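Local coordinates for protein REP-associated tyrosine transposase (Escherichia coli, PDB 4ER8) that binds repeated extragenic palindrome (REP) DNA hairpins and cleaves and recombines the mosaic elements that contain them, as a single-stranded DNA transposase, at residues W14-N19 with P96-H101; Q33-A38 with K82-A87. One frame throughout, in Å; residues are numbered along the deposited sequence.

Contact 1. Residues W14-N19 with P96-H101; sequences WFFTVN and PRFWEH. With nucleotides of chain B.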
loop_
_atom_site.group_PDB
_atom_site.type_symbol
_atom_site.label_atom_id
_atom_site.label_comp_id
_atom_site.label_asym_id
_atom_site.label_seq_id
_atom_site.Cartn_x
_atom_site.Cartn_y
_atom_site.Cartn_z
ATOM N N TRP A 14 -0.353 -10.113 -3.661
ATOM C CA TRP A 14 0.932 -9.451 -3.604
ATOM C C TRP A 14 0.940 -8.281 -2.624
ATOM O O TRP A 14 -0.117 -7.733 -2.242
ATOM C CB TRP A 14 1.308 -8.852 -4.960
ATOM C CG TRP A 14 1.452 -9.749 -6.161
ATOM C CD1 TRP A 14 2.632 -10.238 -6.687
ATOM C CD2 TRP A 14 0.417 -10.182 -7.043
ATOM N NE1 TRP A 14 2.369 -10.958 -7.831
ATOM C CE2 TRP A 14 1.020 -10.945 -8.058
ATOM C CE3 TRP A 14 -0.957 -10.009 -7.064
ATOM C CZ2 TRP A 14 0.292 -11.550 -9.055
ATOM C CZ3 TRP A 14 -1.671 -10.570 -8.040
ATOM C CH2 TRP A 14 -1.056 -11.340 -9.043
ATOM N N PHE A 15 2.169 -7.882 -2.278
ATOM C CA PHE A 15 2.456 -6.766 -1.398
ATOM C C PHE A 15 3.154 -5.726 -2.262
ATOM O O PHE A 15 3.993 -6.111 -3.101
ATOM C CB PHE A 15 3.436 -7.223 -0.335
ATOM C CG PHE A 15 3.988 -6.092 0.514
ATOM C CD1 PHE A 15 3.299 -5.633 1.593
ATOM C CD2 PHE A 15 5.189 -5.479 0.189
ATOM C CE1 PHE A 15 3.803 -4.580 2.360
ATOM C CE2 PHE A 15 5.692 -4.464 0.941
ATOM C CZ PHE A 15 5.013 -4.025 2.044
ATOM N N PHE A 16 2.841 -4.441 -2.053
ATOM C CA PHE A 16 3.384 -3.384 -2.894
ATOM C C PHE A 16 3.764 -2.196 -2.045
ATOM O O PHE A 16 3.232 -2.023 -0.964
ATOM C CB PHE A 16 2.376 -2.893 -3.937
ATOM C CG PHE A 16 1.826 -3.944 -4.844
ATOM C CD1 PHE A 16 0.568 -4.439 -4.650
ATOM C CD2 PHE A 16 2.528 -4.396 -5.903
ATOM C CE1 PHE A 16 -0.006 -5.358 -5.525
ATOM C CE2 PHE A 16 1.968 -5.360 -6.794
ATOM C CZ PHE A 16 0.697 -5.829 -6.594
ATOM N N THR A 17 4.683 -1.376 -2.542
ATOM C CA THR A 17 5.163 -0.191 -1.836
ATOM C C THR A 17 5.260 0.824 -2.947
ATOM O O THR A 17 5.944 0.595 -3.984
ATOM C CB THR A 17 6.570 -0.396 -1.203
ATOM O OG1 THR A 17 6.490 -1.295 -0.078
ATOM C CG2 THR A 17 7.116 0.923 -0.666
ATOM N N VAL A 18 4.527 1.927 -2.785
ATOM C CA VAL A 18 4.570 3.009 -3.759
ATOM C C VAL A 18 4.988 4.280 -2.998
ATOM O O VAL A 18 4.398 4.657 -1.959
ATOM C CB VAL A 18 3.243 3.176 -4.410
ATOM C CG1 VAL A 18 3.224 4.401 -5.215
ATOM C CG2 VAL A 18 2.872 1.935 -5.252
ATOM N N ASN A 19 6.047 4.908 -3.489
ATOM C CA ASN A 19 6.600 6.066 -2.838
ATOM C C ASN A 19 6.384 7.297 -3.656
ATOM O O ASN A 19 6.451 7.283 -4.886
ATOM C CB ASN A 19 8.096 5.916 -2.633
ATOM C CG ASN A 19 8.457 4.839 -1.632
ATOM O OD1 ASN A 19 9.149 3.893 -1.978
ATOM N ND2 ASN A 19 8.015 4.983 -0.387
ATOM N N PRO A 96 8.981 6.303 -9.804
ATOM C CA PRO A 96 8.590 5.463 -10.918
ATOM C C PRO A 96 8.375 4.014 -10.488
ATOM O O PRO A 96 8.987 3.531 -9.522
ATOM C CB PRO A 96 9.822 5.559 -11.849
ATOM C CG PRO A 96 10.288 6.983 -11.653
ATOM C CD PRO A 96 10.146 7.148 -10.136
ATOM N N ARG A 97 7.523 3.333 -11.246
ATOM C CA ARG A 97 7.060 1.996 -10.939
ATOM C C ARG A 97 6.787 1.837 -9.435
ATOM O O ARG A 97 6.220 2.743 -8.822
ATOM C CB ARG A 97 8.016 0.981 -11.529
ATOM C CG ARG A 97 8.442 1.364 -12.949
ATOM C CD ARG A 97 9.449 0.391 -13.528
ATOM N NE ARG A 97 8.890 -0.948 -13.663
ATOM C CZ ARG A 97 9.538 -2.005 -14.135
ATOM N NH1 ARG A 97 10.783 -1.881 -14.561
ATOM N NH2 ARG A 97 8.926 -3.183 -14.220
ATOM N N PHE A 98 7.158 0.686 -8.864
ATOM C CA PHE A 98 6.762 0.295 -7.506
ATOM C C PHE A 98 7.384 -1.062 -7.142
ATOM O O PHE A 98 7.764 -1.842 -8.030
ATOM C CB PHE A 98 5.236 0.181 -7.405
ATOM C CG PHE A 98 4.645 -0.775 -8.396
ATOM C CD1 PHE A 98 4.489 -2.131 -8.076
ATOM C CD2 PHE A 98 4.212 -0.332 -9.661
ATOM C CE1 PHE A 98 3.954 -3.040 -9.003
ATOM C CE2 PHE A 98 3.649 -1.240 -10.583
ATOM C CZ PHE A 98 3.549 -2.600 -10.260
ATOM N N TRP A 99 7.450 -1.353 -5.838
ATOM C CA TRP A 99 7.959 -2.605 -5.349
ATOM C C TRP A 99 6.841 -3.625 -5.280
ATOM O O TRP A 99 5.763 -3.314 -4.802
ATOM C CB TRP A 99 8.595 -2.395 -3.970
ATOM C CG TRP A 99 8.954 -3.679 -3.250
ATOM C CD1 TRP A 99 8.190 -4.362 -2.332
ATOM C CD2 TRP A 99 10.167 -4.409 -3.382
ATOM N NE1 TRP A 99 8.854 -5.479 -1.895
ATOM C CE2 TRP A 99 10.065 -5.544 -2.536
ATOM C CE3 TRP A 99 11.336 -4.221 -4.137
ATOM C CZ2 TRP A 99 11.099 -6.489 -2.421
ATOM C CZ3 TRP A 99 12.357 -5.179 -4.043
ATOM C CH2 TRP A 99 12.232 -6.291 -3.187
ATOM N N GLU A 100 7.115 -4.849 -5.750
ATOM C CA GLU A 100 6.131 -5.941 -5.797
ATOM C C GLU A 100 6.702 -7.195 -5.198
ATOM O O GLU A 100 7.837 -7.615 -5.535
ATOM C CB GLU A 100 5.739 -6.282 -7.225
ATOM C CG GLU A 100 5.005 -7.691 -7.393
ATOM C CD GLU A 100 5.972 -8.845 -7.698
ATOM O OE1 GLU A 100 6.065 -9.838 -6.927
ATOM O OE2 GLU A 100 6.670 -8.732 -8.720
ATOM N N HIS A 101 5.918 -7.838 -4.342
ATOM C CA HIS A 101 6.325 -9.116 -3.821
ATOM C C HIS A 101 5.146 -10.059 -3.674
ATOM O O HIS A 101 4.117 -9.733 -3.028
ATOM C CB HIS A 101 7.086 -8.971 -2.501
ATOM C CG HIS A 101 7.193 -10.254 -1.727
ATOM N ND1 HIS A 101 8.172 -11.198 -1.982
ATOM C CD2 HIS A 101 6.427 -10.758 -0.726
ATOM C CE1 HIS A 101 8.000 -12.226 -1.168
ATOM N NE2 HIS A 101 6.959 -11.978 -0.386
ATOM P P DT B 2 16.903 -11.106 -5.486
ATOM O OP1 DT B 2 18.373 -10.905 -5.647
ATOM O OP2 DT B 2 16.326 -11.035 -4.128
ATOM O "O5'" DT B 2 16.219 -10.001 -6.397
ATOM C "C5'" DT B 2 16.809 -9.503 -7.571
ATOM C "C4'" DT B 2 15.855 -8.405 -8.038
ATOM O "O4'" DT B 2 14.508 -8.882 -7.758
ATOM C "C3'" DT B 2 15.995 -7.067 -7.310
ATOM O "O3'" DT B 2 15.647 -6.077 -8.202
ATOM C "C2'" DT B 2 14.862 -7.146 -6.308
ATOM C "C1'" DT B 2 13.782 -7.901 -7.069
ATOM N N1 DT B 2 12.713 -8.470 -6.183
ATOM C C2 DT B 2 11.397 -8.057 -6.334
ATOM O O2 DT B 2 11.012 -7.278 -7.173
ATOM N N3 DT B 2 10.482 -8.603 -5.470
ATOM C C4 DT B 2 10.719 -9.487 -4.440
ATOM O O4 DT B 2 9.807 -9.894 -3.691
ATOM C C5 DT B 2 12.107 -9.885 -4.300
ATOM C C7 DT B 2 12.485 -10.886 -3.207
ATOM C C6 DT B 2 13.019 -9.362 -5.169
ATOM P P DA B 3 16.620 -4.876 -8.544
ATOM O OP1 DA B 3 16.215 -4.317 -9.835
ATOM O OP2 DA B 3 17.969 -5.452 -8.546
ATOM O "O5'" DA B 3 16.492 -3.962 -7.242
ATOM C "C5'" DA B 3 15.293 -3.305 -6.896
ATOM C "C4'" DA B 3 15.108 -2.080 -7.805
ATOM O "O4'" DA B 3 13.850 -1.434 -7.510
ATOM C "C3'" DA B 3 16.151 -0.994 -7.738
ATOM O "O3'" DA B 3 16.149 -0.386 -8.967
ATOM C "C2'" DA B 3 15.557 -0.060 -6.691
ATOM C "C1'" DA B 3 14.070 -0.125 -7.060
ATOM N N9 DA B 3 13.049 0.033 -6.020
ATOM C C8 DA B 3 13.084 -0.373 -4.714
ATOM N N7 DA B 3 11.982 -0.102 -4.056
ATOM C C5 DA B 3 11.175 0.534 -4.988
ATOM C C6 DA B 3 9.869 1.081 -4.918
ATOM N N6 DA B 3 9.068 1.089 -3.813
ATOM N N1 DA B 3 9.386 1.598 -6.064
ATOM C C2 DA B 3 10.146 1.588 -7.147
ATOM N N3 DA B 3 11.377 1.130 -7.316
ATOM C C4 DA B 3 11.822 0.602 -6.194
ATOM P P DC B 31 5.232 -2.602 -14.030
ATOM O OP1 DC B 31 4.646 -3.730 -13.314
ATOM O OP2 DC B 31 6.266 -1.767 -13.445
ATOM O "O5'" DC B 31 5.765 -3.174 -15.416
ATOM C "C5'" DC B 31 5.028 -4.115 -16.238
ATOM C "C4'" DC B 31 5.920 -4.621 -17.374
ATOM O "O4'" DC B 31 6.218 -3.456 -18.190
ATOM C "C3'" DC B 31 7.286 -5.208 -16.948
ATOM O "O3'" DC B 31 7.251 -6.483 -17.415
ATOM C "C2'" DC B 31 8.334 -4.437 -17.727
ATOM C "C1'" DC B 31 7.526 -3.565 -18.677
ATOM N N1 DC B 31 7.995 -2.188 -18.640
ATOM C C2 DC B 31 8.564 -1.632 -19.773
ATOM O O2 DC B 31 8.622 -2.380 -20.762
ATOM N N3 DC B 31 8.998 -0.339 -19.704
ATOM C C4 DC B 31 8.891 0.401 -18.580
ATOM N N4 DC B 31 9.319 1.703 -18.513
ATOM C C5 DC B 31 8.326 -0.185 -17.418
ATOM C C6 DC B 31 7.894 -1.451 -17.488
#

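Contact 2. Residues Q33-A38 with K82-A87; sequences QMLRHA and KQFTHA. With nucleotides of chain B.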
loop_
_atom_site.group_PDB
_atom_site.type_symbol
_atom_site.label_atom_id
_atom_site.label_comp_id
_atom_site.label_asym_id
_atom_site.label_seq_id
_atom_site.Cartn_x
_atom_site.Cartn_y
_atom_site.Cartn_z
ATOM N N GLN A 33 -8.399 12.282 0.295
ATOM C CA GLN A 33 -9.663 12.141 -0.402
ATOM C C GLN A 33 -9.505 11.838 -1.869
ATOM O O GLN A 33 -10.095 10.882 -2.351
ATOM C CB GLN A 33 -10.493 13.415 -0.206
ATOM C CG GLN A 33 -10.944 13.627 1.244
ATOM C CD GLN A 33 -11.522 12.341 1.821
ATOM O OE1 GLN A 33 -12.198 11.571 1.113
ATOM N NE2 GLN A 33 -11.232 12.083 3.106
ATOM N N MET A 34 -8.722 12.647 -2.581
ATOM C CA MET A 34 -8.429 12.361 -3.992
ATOM C C MET A 34 -7.869 10.961 -4.115
ATOM O O MET A 34 -8.276 10.214 -5.011
ATOM C CB MET A 34 -7.408 13.325 -4.579
ATOM C CG MET A 34 -7.960 14.650 -5.095
ATOM S SD MET A 34 -6.825 15.959 -4.541
ATOM C CE MET A 34 -7.620 17.425 -5.219
ATOM N N LEU A 35 -6.955 10.599 -3.205
ATOM C CA LEU A 35 -6.368 9.260 -3.244
ATOM C C LEU A 35 -7.446 8.227 -3.116
ATOM O O LEU A 35 -7.644 7.419 -4.024
ATOM C CB LEU A 35 -5.322 9.051 -2.161
ATOM C CG LEU A 35 -4.573 7.710 -2.158
ATOM C CD1 LEU A 35 -3.630 7.542 -3.321
ATOM C CD2 LEU A 35 -3.798 7.582 -0.887
ATOM N N ARG A 36 -8.151 8.269 -1.989
ATOM C CA ARG A 36 -9.266 7.371 -1.768
ATOM C C ARG A 36 -10.100 7.307 -3.040
ATOM O O ARG A 36 -10.374 6.212 -3.556
ATOM C CB ARG A 36 -10.106 7.839 -0.588
ATOM C CG ARG A 36 -9.963 7.006 0.688
ATOM C CD ARG A 36 -10.563 7.734 1.918
ATOM N NE ARG A 36 -12.038 7.717 2.088
ATOM C CZ ARG A 36 -12.894 6.856 1.528
ATOM N NH1 ARG A 36 -12.480 5.890 0.715
ATOM N NH2 ARG A 36 -14.189 6.964 1.797
ATOM N N HIS A 37 -10.445 8.480 -3.578
ATOM C CA HIS A 37 -11.299 8.551 -4.754
ATOM C C HIS A 37 -10.719 7.791 -5.947
ATOM O O HIS A 37 -11.397 6.956 -6.542
ATOM C CB HIS A 37 -11.699 10.012 -5.055
ATOM C CG HIS A 37 -12.691 10.577 -4.061
ATOM N ND1 HIS A 37 -12.414 11.664 -3.251
ATOM C CD2 HIS A 37 -13.952 10.181 -3.733
ATOM C CE1 HIS A 37 -13.455 11.913 -2.470
ATOM N NE2 HIS A 37 -14.401 11.028 -2.744
ATOM N N ALA A 38 -9.438 8.023 -6.220
ATOM C CA ALA A 38 -8.696 7.373 -7.313
ATOM C C ALA A 38 -8.712 5.856 -7.276
ATOM O O ALA A 38 -8.967 5.202 -8.299
ATOM C CB ALA A 38 -7.264 7.869 -7.346
ATOM N N LYS A 82 -2.110 7.394 -11.995
ATOM C CA LYS A 82 -2.565 8.346 -13.025
ATOM C C LYS A 82 -3.727 9.212 -12.535
ATOM O O LYS A 82 -3.592 10.436 -12.514
ATOM C CB LYS A 82 -2.927 7.647 -14.322
ATOM C CG LYS A 82 -3.178 8.584 -15.493
ATOM C CD LYS A 82 -2.928 7.892 -16.846
ATOM C CE LYS A 82 -4.004 6.877 -17.195
ATOM N NZ LYS A 82 -3.589 5.967 -18.337
ATOM N N GLN A 83 -4.841 8.592 -12.118
ATOM C CA GLN A 83 -5.977 9.362 -11.574
ATOM C C GLN A 83 -5.504 10.353 -10.551
ATOM O O GLN A 83 -5.796 11.521 -10.641
ATOM C CB GLN A 83 -7.034 8.497 -10.895
ATOM C CG GLN A 83 -7.657 7.426 -11.747
ATOM C CD GLN A 83 -8.551 7.950 -12.859
ATOM O OE1 GLN A 83 -8.440 7.485 -13.997
ATOM N NE2 GLN A 83 -9.460 8.888 -12.538
ATOM N N PHE A 84 -4.760 9.896 -9.567
ATOM C CA PHE A 84 -4.360 10.800 -8.514
ATOM C C PHE A 84 -3.440 11.914 -9.016
ATOM O O PHE A 84 -3.527 13.053 -8.531
ATOM C CB PHE A 84 -3.751 10.037 -7.337
ATOM C CG PHE A 84 -3.315 10.918 -6.214
ATOM C CD1 PHE A 84 -4.230 11.353 -5.260
ATOM C CD2 PHE A 84 -1.988 11.331 -6.113
ATOM C CE1 PHE A 84 -3.832 12.181 -4.193
ATOM C CE2 PHE A 84 -1.582 12.155 -5.078
ATOM C CZ PHE A 84 -2.513 12.582 -4.109
ATOM N N THR A 85 -2.564 11.603 -9.971
ATOM C CA THR A 85 -1.724 12.644 -10.571
ATOM C C THR A 85 -2.611 13.707 -11.250
ATOM O O THR A 85 -2.412 14.918 -11.057
ATOM C CB THR A 85 -0.695 12.045 -11.519
ATOM O OG1 THR A 85 0.327 11.417 -10.734
ATOM C CG2 THR A 85 -0.052 13.114 -12.387
ATOM N N HIS A 86 -3.620 13.229 -11.987
ATOM C CA HIS A 86 -4.615 14.064 -12.664
ATOM C C HIS A 86 -5.348 14.946 -11.669
ATOM O O HIS A 86 -5.294 16.180 -11.764
ATOM C CB HIS A 86 -5.625 13.177 -13.414
ATOM C CG HIS A 86 -6.567 13.934 -14.299
ATOM N ND1 HIS A 86 -6.149 14.941 -15.149
ATOM C CD2 HIS A 86 -7.907 13.811 -14.489
ATOM C CE1 HIS A 86 -7.192 15.415 -15.811
ATOM N NE2 HIS A 86 -8.270 14.747 -15.430
ATOM N N ALA A 87 -6.005 14.294 -10.709
ATOM C CA ALA A 87 -6.835 14.963 -9.716
ATOM C C ALA A 87 -6.150 16.143 -9.011
ATOM O O ALA A 87 -6.767 17.191 -8.831
ATOM C CB ALA A 87 -7.364 13.964 -8.708
ATOM P P DC B 27 0.629 11.004 -25.088
ATOM O OP1 DC B 27 0.953 12.210 -25.884
ATOM O OP2 DC B 27 1.715 10.080 -24.628
ATOM O "O5'" DC B 27 -0.215 11.490 -23.813
ATOM C "C5'" DC B 27 -0.399 12.855 -23.579
ATOM C "C4'" DC B 27 -1.099 13.031 -22.254
ATOM O "O4'" DC B 27 -2.247 12.148 -22.212
ATOM C "C3'" DC B 27 -0.262 12.663 -21.049
ATOM O "O3'" DC B 27 -0.618 13.522 -20.093
ATOM C "C2'" DC B 27 -0.785 11.330 -20.562
ATOM C "C1'" DC B 27 -2.202 11.307 -21.098
ATOM N N1 DC B 27 -2.556 9.942 -21.516
ATOM C C2 DC B 27 -3.151 9.152 -20.533
ATOM O O2 DC B 27 -3.343 9.660 -19.408
ATOM N N3 DC B 27 -3.513 7.871 -20.836
ATOM C C4 DC B 27 -3.267 7.378 -22.045
ATOM N N4 DC B 27 -3.636 6.106 -22.229
ATOM C C5 DC B 27 -2.654 8.170 -23.078
ATOM C C6 DC B 27 -2.307 9.443 -22.769
ATOM P P DT B 29 1.896 9.717 -13.606
ATOM O OP1 DT B 29 0.986 9.522 -12.443
ATOM O OP2 DT B 29 3.123 10.540 -13.501
ATOM O "O5'" DT B 29 2.218 8.308 -14.323
ATOM C "C5'" DT B 29 1.195 7.304 -14.217
ATOM C "C4'" DT B 29 1.700 5.928 -14.610
ATOM O "O4'" DT B 29 1.852 5.942 -16.022
ATOM C "C3'" DT B 29 3.067 5.526 -14.056
ATOM O "O3'" DT B 29 2.934 4.313 -13.291
ATOM C "C2'" DT B 29 3.972 5.429 -15.280
ATOM C "C1'" DT B 29 2.971 5.192 -16.393
ATOM N N1 DT B 29 3.416 5.747 -17.702
ATOM C C2 DT B 29 3.167 5.014 -18.832
ATOM O O2 DT B 29 2.607 3.952 -18.800
ATOM N N3 DT B 29 3.595 5.563 -20.008
ATOM C C4 DT B 29 4.251 6.775 -20.111
ATOM O O4 DT B 29 4.626 7.231 -21.162
ATOM C C5 DT B 29 4.486 7.486 -18.907
ATOM C C7 DT B 29 5.211 8.781 -18.999
ATOM C C6 DT B 29 4.059 6.961 -17.751
ATOM P P DA B 28 0.585 14.014 -19.205
ATOM O OP1 DA B 28 0.151 15.253 -18.482
ATOM O OP2 DA B 28 1.794 13.935 -20.040
ATOM O "O5'" DA B 28 0.675 12.798 -18.167
ATOM C "C5'" DA B 28 -0.335 12.627 -17.156
ATOM C "C4'" DA B 28 -0.164 11.263 -16.496
ATOM O "O4'" DA B 28 -0.315 10.148 -17.432
ATOM C "C3'" DA B 28 1.171 11.058 -15.781
ATOM O "O3'" DA B 28 0.845 10.316 -14.640
ATOM C "C2'" DA B 28 1.964 10.219 -16.771
ATOM C "C1'" DA B 28 0.872 9.411 -17.476
ATOM N N9 DA B 28 1.232 9.164 -18.861
ATOM C C8 DA B 28 2.096 9.890 -19.647
ATOM N N7 DA B 28 2.252 9.343 -20.842
ATOM C C5 DA B 28 1.450 8.216 -20.835
ATOM C C6 DA B 28 1.164 7.231 -21.787
ATOM N N6 DA B 28 1.682 7.217 -23.024
ATOM N N1 DA B 28 0.338 6.211 -21.446
ATOM C C2 DA B 28 -0.162 6.217 -20.221
ATOM N N3 DA B 28 0.017 7.123 -19.252
ATOM C C4 DA B 28 0.838 8.092 -19.624
#

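Contact 1. Residues W14-N19 with P96-H101
Phe16 and Phe98 run side by side, pointing the same way, between the first and last strands of the ferredoxin-like (RNA-recognition-motif-type) βαββαβ core of this HUH nuclease. Their rings meet obliquely, planes 75° apart, with CD2 of Phe16 3.7 Å from CE1 of Phe98. Phe98 holds its CG between the backbone N and the carbonyl carbon (chi1 57°), which turns the ring alongside Phe16; its CB rests on Val18 CG2 at 3.6 Å. On this face, toward helix 73-87, Glu100 brings CG to Phe16 CE2 and sets OE1 at the edge of the Trp14 ring, while its OE2 bonds to Tyr7 N and a guanine N2. Phe15 with His101 and Thr17 with Trp99 are antiparallel hydrogen-bonded pairs, their side chains on the other face. There Trp99 directs CD1 toward Phe15 CD2 at 4.1 Å, and one face of its ring lies against the base of DT2 of chain B, whose N3 stands 3.6 Å off the ring plane, offset toward the rim. Thr17 OG1 bonds Ala159 O and also His61 ND1, a second-shell link to the nickel ligand His61. The edge strand and the loop before it read the DNA: Glu100 O accepts from DT2 N3 at 2.8 Å and, from the loop, Arg97 NE donates to OP2 of DC31 of chain B at 2.8 Å. His101 ND1 bonds DT2 O4 at 2.7 Å, its NE2 bonding Asp108 OD2.

Contact 2. Residues Q33-A38 with K82-A87
Phe84 reaches from helix 73-87 onto the flank of helix 32-45, and its ring atoms make the main apolar contact there. Its CB begins beside Ala38 CB at 4.1 Å. With CG anti to the backbone N (chi1 180°), the ring swings toward the facing backbone: CD1 lies 3.5 Å from Leu35 N, which sits at the ring edge near its plane, and Leu35 CB packs on the same carbon. One atom further out, CE1 comes 3.8 Å from Met34 CB, an oblique approach. Around the ring, Leu27 and Leu28 of helix 27-30 and Ile93 add further packing. The two helices, both of the βαββαβ core, cover the same side of its antiparallel sheet, and their short segments run roughly antiparallel at 142° with axes 8.7 Å apart. At this spacing the alanine methyls meet the opposite helix: Ala38 CB touches Gln83 CB at 3.6 Å, and Ala87 CB takes Met34 CG at 3.7 Å, near the end of helix 73-87. The other side of this helix faces the bound DNA, chain B. Lys82, extended to CD and then bent at chi3 (72°), runs its CG and CD past O4' of DA28 of chain B and brings NZ to N3 of DC27 of chain B at 3.1 Å; NZ also forms a salt bridge with Glu79. A leucine in place of Lys82 would probably leave DC27 N3 without this donor and the Glu79 carboxylate without its charged mate. One turn on, Thr85 OG1 lies 2.6 Å from OP1 of DT29 of chain B.

Contact 1 is buried near the middle of the chain, whereas contact 2 is only partly buried, further out; their centres are about 17 Å apart and they do not touch. They share no strand or helix, yet helix 73-87 of contact 2 leads along the chain to strand 99-102 of contact 1, and its Phe73 and Trp77 pack on Trp14, Phe16 and Phe98, on one face of the sheet. Backbone hydrogen bonds hold contact 1 together; contact 2 has none between its segments and relies on apolar side chains. Both touch bases and phosphates of the DNA; contact 1 also uses a strand carbonyl, contact 2 helix side chains pointing away from the helix-helix interface.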